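Local coordinates for angiopoietin-related protein 3 (Homo sapiens, PDB 6EUA) that raises plasma triglycerides by inhibiting lipoprotein lipase and, through the fibrinogen-like domain described here, mediates endothelial cell adhesion, at residues Q53-G58 against D77-L82; N68-F73 against G83-Y88. All coordinates share one frame; numbering follows the deposited sequence. Where two conformers were deposited one is given.

Interaction 1. Residues Q53-G58 against D77-L82; sequences QHRIDG and DGEFWL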
# COMPACT_ATOMS: atom_id res chain seq x y z
N GLN A 53 3.25 -15.08 -2.30
CA GLN A 53 3.73 -15.14 -0.93
C GLN A 53 4.72 -14.01 -0.73
O GLN A 53 5.52 -13.71 -1.62
CB GLN A 53 4.39 -16.50 -0.62
CG GLN A 53 4.86 -16.67 0.83
CD GLN A 53 6.35 -16.42 1.04
OE1 GLN A 53 6.95 -15.54 0.42
NE2 GLN A 53 6.95 -17.18 1.95
N HIS A 54 4.70 -13.40 0.45
CA HIS A 54 5.61 -12.30 0.76
C HIS A 54 5.90 -12.30 2.25
O HIS A 54 4.96 -12.26 3.06
CB HIS A 54 5.01 -10.94 0.35
CG HIS A 54 6.03 -9.85 0.25
ND1 HIS A 54 7.38 -10.08 0.38
CD2 HIS A 54 5.89 -8.52 0.05
CE1 HIS A 54 8.04 -8.94 0.25
NE2 HIS A 54 7.16 -7.97 0.06
N ARG A 55 7.18 -12.34 2.61
CA ARG A 55 7.57 -12.27 4.00
C ARG A 55 8.69 -11.24 4.13
O ARG A 55 9.56 -11.16 3.27
CB ARG A 55 8.02 -13.64 4.51
CG ARG A 55 6.87 -14.61 4.75
CD ARG A 55 7.47 -15.82 5.42
NE ARG A 55 7.30 -15.79 6.87
CZ ARG A 55 7.41 -16.86 7.64
NH1 ARG A 55 7.77 -18.03 7.12
NH2 ARG A 55 7.22 -16.75 8.94
N ILE A 56 8.65 -10.46 5.21
CA ILE A 56 9.48 -9.26 5.34
C ILE A 56 10.25 -9.32 6.65
O ILE A 56 11.48 -9.28 6.65
CB ILE A 56 8.62 -7.98 5.29
CG1 ILE A 56 8.06 -7.76 3.90
CG2 ILE A 56 9.42 -6.79 5.75
CD1 ILE A 56 6.89 -6.77 3.89
N ASP A 57 9.53 -9.42 7.78
CA ASP A 57 10.19 -9.32 9.08
C ASP A 57 9.70 -10.32 10.12
O ASP A 57 10.11 -10.21 11.28
CB ASP A 57 10.03 -7.91 9.64
CG ASP A 57 8.57 -7.50 9.81
OD1 ASP A 57 7.67 -8.25 9.36
OD2 ASP A 57 8.33 -6.41 10.38
N GLY A 58 8.82 -11.26 9.78
CA GLY A 58 8.32 -12.21 10.75
C GLY A 58 7.11 -11.77 11.54
O GLY A 58 6.66 -12.52 12.41
N ASP A 77 -0.61 -5.67 1.32
CA ASP A 77 0.39 -4.61 1.34
C ASP A 77 1.59 -4.96 2.22
O ASP A 77 2.47 -4.12 2.41
CB ASP A 77 -0.23 -3.29 1.82
CG ASP A 77 -0.93 -3.42 3.17
OD1 ASP A 77 -1.57 -4.47 3.41
OD2 ASP A 77 -0.84 -2.48 3.99
N GLY A 78 1.63 -6.17 2.77
CA GLY A 78 2.72 -6.59 3.63
C GLY A 78 3.01 -8.07 3.50
O GLY A 78 3.19 -8.59 2.39
N GLU A 79 3.05 -8.77 4.62
CA GLU A 79 3.28 -10.21 4.60
C GLU A 79 1.96 -10.94 4.43
O GLU A 79 0.99 -10.65 5.13
CB GLU A 79 3.98 -10.66 5.88
CG GLU A 79 5.24 -9.91 6.24
CD GLU A 79 5.95 -10.57 7.42
OE1 GLU A 79 5.29 -10.78 8.46
OE2 GLU A 79 7.14 -10.93 7.28
N PHE A 80 1.93 -11.90 3.50
CA PHE A 80 0.68 -12.58 3.19
C PHE A 80 0.97 -13.90 2.49
O PHE A 80 2.07 -14.14 1.97
CB PHE A 80 -0.23 -11.73 2.29
CG PHE A 80 0.19 -11.71 0.86
CD1 PHE A 80 1.09 -10.76 0.41
CD2 PHE A 80 -0.29 -12.66 -0.03
CE1 PHE A 80 1.51 -10.76 -0.92
CE2 PHE A 80 0.12 -12.67 -1.35
CZ PHE A 80 1.02 -11.71 -1.80
N TRP A 81 -0.07 -14.73 2.44
CA TRP A 81 -0.12 -15.95 1.64
C TRP A 81 -1.42 -15.91 0.85
O TRP A 81 -2.50 -15.75 1.43
CB TRP A 81 -0.09 -17.18 2.55
CG TRP A 81 -0.40 -18.44 1.81
CD1 TRP A 81 -1.59 -19.10 1.78
CD2 TRP A 81 0.51 -19.20 1.00
NE1 TRP A 81 -1.48 -20.23 1.00
CE2 TRP A 81 -0.20 -20.32 0.52
CE3 TRP A 81 1.85 -19.04 0.65
CZ2 TRP A 81 0.40 -21.27 -0.29
CZ3 TRP A 81 2.43 -19.99 -0.17
CH2 TRP A 81 1.70 -21.09 -0.63
N LEU A 82 -1.33 -16.02 -0.48
CA LEU A 82 -2.50 -15.71 -1.29
C LEU A 82 -3.65 -16.69 -1.04
O LEU A 82 -4.82 -16.29 -1.01
CB LEU A 82 -2.12 -15.71 -2.77
CG LEU A 82 -3.31 -15.38 -3.69
CD1 LEU A 82 -3.87 -13.98 -3.39
CD2 LEU A 82 -2.88 -15.48 -5.15
O HOH W 1 6.21 -13.50 8.50

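Interaction 2. Residues N68-F73 against G83-Y88; sequences NYKYGF and GLEKIY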
# COMPACT_ATOMS: atom_id res chain seq x y z
N ASN A 68 -6.97 -21.68 6.43
CA ASN A 68 -6.37 -20.40 6.12
C ASN A 68 -5.29 -20.51 5.04
O ASN A 68 -5.18 -19.60 4.20
CB ASN A 68 -5.84 -19.78 7.41
CG ASN A 68 -6.95 -19.11 8.21
OD1 ASN A 68 -8.02 -18.82 7.68
ND2 ASN A 68 -6.72 -18.92 9.50
N TYR A 69 -4.52 -21.61 5.02
CA TYR A 69 -3.60 -21.77 3.89
C TYR A 69 -4.37 -22.00 2.59
O TYR A 69 -3.88 -21.63 1.51
CB TYR A 69 -2.60 -22.90 4.16
CG TYR A 69 -1.28 -22.39 4.73
CD1 TYR A 69 -1.01 -22.51 6.09
CD2 TYR A 69 -0.33 -21.77 3.91
CE1 TYR A 69 0.17 -22.03 6.63
CE2 TYR A 69 0.87 -21.29 4.45
CZ TYR A 69 1.11 -21.42 5.81
OH TYR A 69 2.30 -20.95 6.36
N LYS A 70 -5.59 -22.53 2.67
CA LYS A 70 -6.39 -22.71 1.47
C LYS A 70 -6.99 -21.39 0.97
O LYS A 70 -7.00 -21.13 -0.24
CB LYS A 70 -7.48 -23.75 1.73
CG LYS A 70 -8.57 -23.82 0.68
CD LYS A 70 -9.74 -24.64 1.20
CE LYS A 70 -9.63 -26.09 0.80
NZ LYS A 70 -10.18 -26.32 -0.57
N TYR A 71 -7.48 -20.53 1.86
CA TYR A 71 -8.21 -19.33 1.44
C TYR A 71 -7.42 -18.03 1.53
O TYR A 71 -7.85 -17.03 0.95
CB TYR A 71 -9.51 -19.20 2.25
CG TYR A 71 -10.47 -20.34 2.01
CD1 TYR A 71 -11.03 -20.56 0.76
CD2 TYR A 71 -10.80 -21.22 3.04
CE1 TYR A 71 -11.91 -21.61 0.53
CE2 TYR A 71 -11.69 -22.27 2.83
CZ TYR A 71 -12.24 -22.46 1.57
OH TYR A 71 -13.11 -23.51 1.36
N GLY A 72 -6.27 -18.02 2.20
CA GLY A 72 -5.43 -16.84 2.27
C GLY A 72 -5.34 -16.30 3.69
O GLY A 72 -6.27 -16.43 4.49
N PHE A 73 -4.21 -15.66 4.00
CA PHE A 73 -4.08 -14.89 5.24
C PHE A 73 -2.99 -13.85 5.07
O PHE A 73 -2.12 -13.96 4.20
CB PHE A 73 -3.75 -15.77 6.45
CG PHE A 73 -2.47 -16.55 6.31
CD1 PHE A 73 -1.24 -15.98 6.63
CD2 PHE A 73 -2.51 -17.86 5.84
CE1 PHE A 73 -0.06 -16.72 6.50
CE2 PHE A 73 -1.34 -18.60 5.70
CZ PHE A 73 -0.11 -18.03 6.03
N GLY A 83 -3.34 -17.96 -0.81
CA GLY A 83 -4.41 -18.98 -0.64
C GLY A 83 -4.29 -20.01 -1.74
O GLY A 83 -4.22 -19.68 -2.93
N LEU A 84 -4.23 -21.29 -1.34
CA LEU A 84 -4.05 -22.36 -2.32
C LEU A 84 -5.21 -22.41 -3.31
O LEU A 84 -4.99 -22.60 -4.52
CB LEU A 84 -3.91 -23.71 -1.60
CG LEU A 84 -2.55 -23.89 -0.91
CD1 LEU A 84 -2.52 -25.10 0.06
CD2 LEU A 84 -1.44 -24.00 -1.95
N GLU A 85 -6.44 -22.21 -2.83
CA GLU A 85 -7.57 -22.21 -3.75
C GLU A 85 -7.44 -21.07 -4.76
O GLU A 85 -7.72 -21.26 -5.95
CB GLU A 85 -8.88 -22.12 -2.97
CG GLU A 85 -9.81 -23.31 -3.23
CD GLU A 85 -9.57 -23.97 -4.59
OE1 GLU A 85 -9.79 -23.30 -5.64
OE2 GLU A 85 -9.18 -25.16 -4.61
N LYS A 86 -6.99 -19.91 -4.31
CA LYS A 86 -6.82 -18.80 -5.25
C LYS A 86 -5.66 -19.06 -6.21
O LYS A 86 -5.77 -18.77 -7.41
CB LYS A 86 -6.64 -17.50 -4.48
CG LYS A 86 -7.95 -16.99 -3.88
CD LYS A 86 -7.74 -15.67 -3.15
CE LYS A 86 -9.01 -15.18 -2.48
NZ LYS A 86 -9.57 -16.21 -1.59
N ILE A 87 -4.55 -19.63 -5.71
CA ILE A 87 -3.42 -19.93 -6.60
C ILE A 87 -3.85 -20.93 -7.66
O ILE A 87 -3.51 -20.78 -8.84
CB ILE A 87 -2.21 -20.45 -5.80
CG1 ILE A 87 -1.66 -19.36 -4.90
CG2 ILE A 87 -1.10 -20.92 -6.75
CD1 ILE A 87 -1.10 -19.91 -3.61
N TYR A 88 -4.58 -21.98 -7.25
CA TYR A 88 -5.02 -22.98 -8.22
C TYR A 88 -5.99 -22.38 -9.22
O TYR A 88 -5.96 -22.75 -10.40
CB TYR A 88 -5.64 -24.20 -7.52
CG TYR A 88 -6.04 -25.28 -8.51
CD1 TYR A 88 -5.08 -26.11 -9.07
CD2 TYR A 88 -7.36 -25.43 -8.92
CE1 TYR A 88 -5.42 -27.08 -10.00
CE2 TYR A 88 -7.72 -26.40 -9.86
CZ TYR A 88 -6.74 -27.22 -10.39
OH TYR A 88 -7.06 -28.19 -11.32

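Interaction 1. Residues Q53-G58 against D77-L82
Glu79 reaches across to the turn 56-58 and takes three backbone N-H groups on one carboxylate oxygen. Ile56 N lies 2.6 Å from Glu79 OE2, in a nearly straight bond (172°) to the anti lone pair. Asp57 N meets Glu79 OE2 from above the carboxylate plane, at 2.9 Å. Gly58 N comes to Glu79 OE2 on the syn side, 3.0 Å away and somewhat out of the plane. An extended chain beyond CG (chi2 -172°) carries the carboxylate there. Glu79 OE1 is bonded to Ser59 OG and Gln60 N, and a water that accepts from Arg55 NE donates a weak bond to OE1. Arg55 NH1 binds Gly182 O.

The tight part continues along the strands. In an antiparallel pair, His54 N binds Phe80 O and Phe80 N binds His54 O, each at 3.1 Å. Phe80 CE1 packs on His54 CB at 3.7 Å. On the other face of the sheet, Gln53 crosses Trp81 at about a right angle, its CG at the ring edge, 3.8 Å from Trp81 CE3.

The solvent side is looser. The exposed Ile56 side chain touches Gly78 loosely, with CD1 4.1 Å from Gly78 C. Asp57 OD1, which accepts from Ser59 N, stands 3.4 Å from Glu79 OE2; both are acceptors, and the carboxylate planes are nearly perpendicular. The gathered N-H groups probably stabilise a charged Glu79 and offset this like charge. One buried carboxylate thus probably holds the turn that follows strand 47-55.

Interaction 2. Residues N68-F73 against G83-Y88
This is a buried contact between two helix ends in the fibrinogen C-terminal domain: the last turn of helix 66-71 meets the first turn of helix 84-91. Backbone bonds carry it. Leu84 N binds Tyr69 O at 2.9 Å, and Glu85 N binds Lys70 O at 2.9 Å on a carbonyl lone pair. Gly83, at the N-cap, packs its CA 3.5 Å from Gly72 N. A CB at Gly83 would clash with Tyr71 C and Gly72 N.

Lys70 and Glu85 lie side by side, pointing the same way, with Lys70 CG 4.0 Å from Glu85 CB. Lys70 NZ bonds to Tyr125 OH; in the conformer given, Glu85 OE2 does too, and the two charged ends stay beyond salt-bridge distance. The Lys86 chain runs extended to CE and bends at its end (chi4 55°), bringing NZ within 3.2 Å of Tyr71 O. Lys86 NZ also binds Gly20 O of the second subunit. A leucine in its place would probably leave both carbonyls without this donor and weaken the tie between subunits.

Trp81, in strand 80-81, donates NE1 to Tyr69 O and meets the Tyr69 ring edge-to-face. Strands 73-74 and 80-81 form the hairpin that joins the two helices.

Overall arrangement
The centres of interactions 1 and 2 lie about 14 Å apart in one fibrinogen-like domain. Their segments alternate along the chain: 53-58, 68-73, 77-82, then 83-88. Helix 66-71 follows strand 47-55, and helix 84-91 follows strand 80-81. The strand partners of interaction 1 belong to the large antiparallel sheet, while interaction 2 joins the two helices. Strand 80-81 connects them directly. It pairs with strand 47-55 and with strand 73-74, where Trp81 N lies 2.8 Å from Phe73 O in a probable hydrogen bond. Trp81 CZ2 also packs on Ile87 CD1. The helix pair is thus tied to the sheet through strand 80-81.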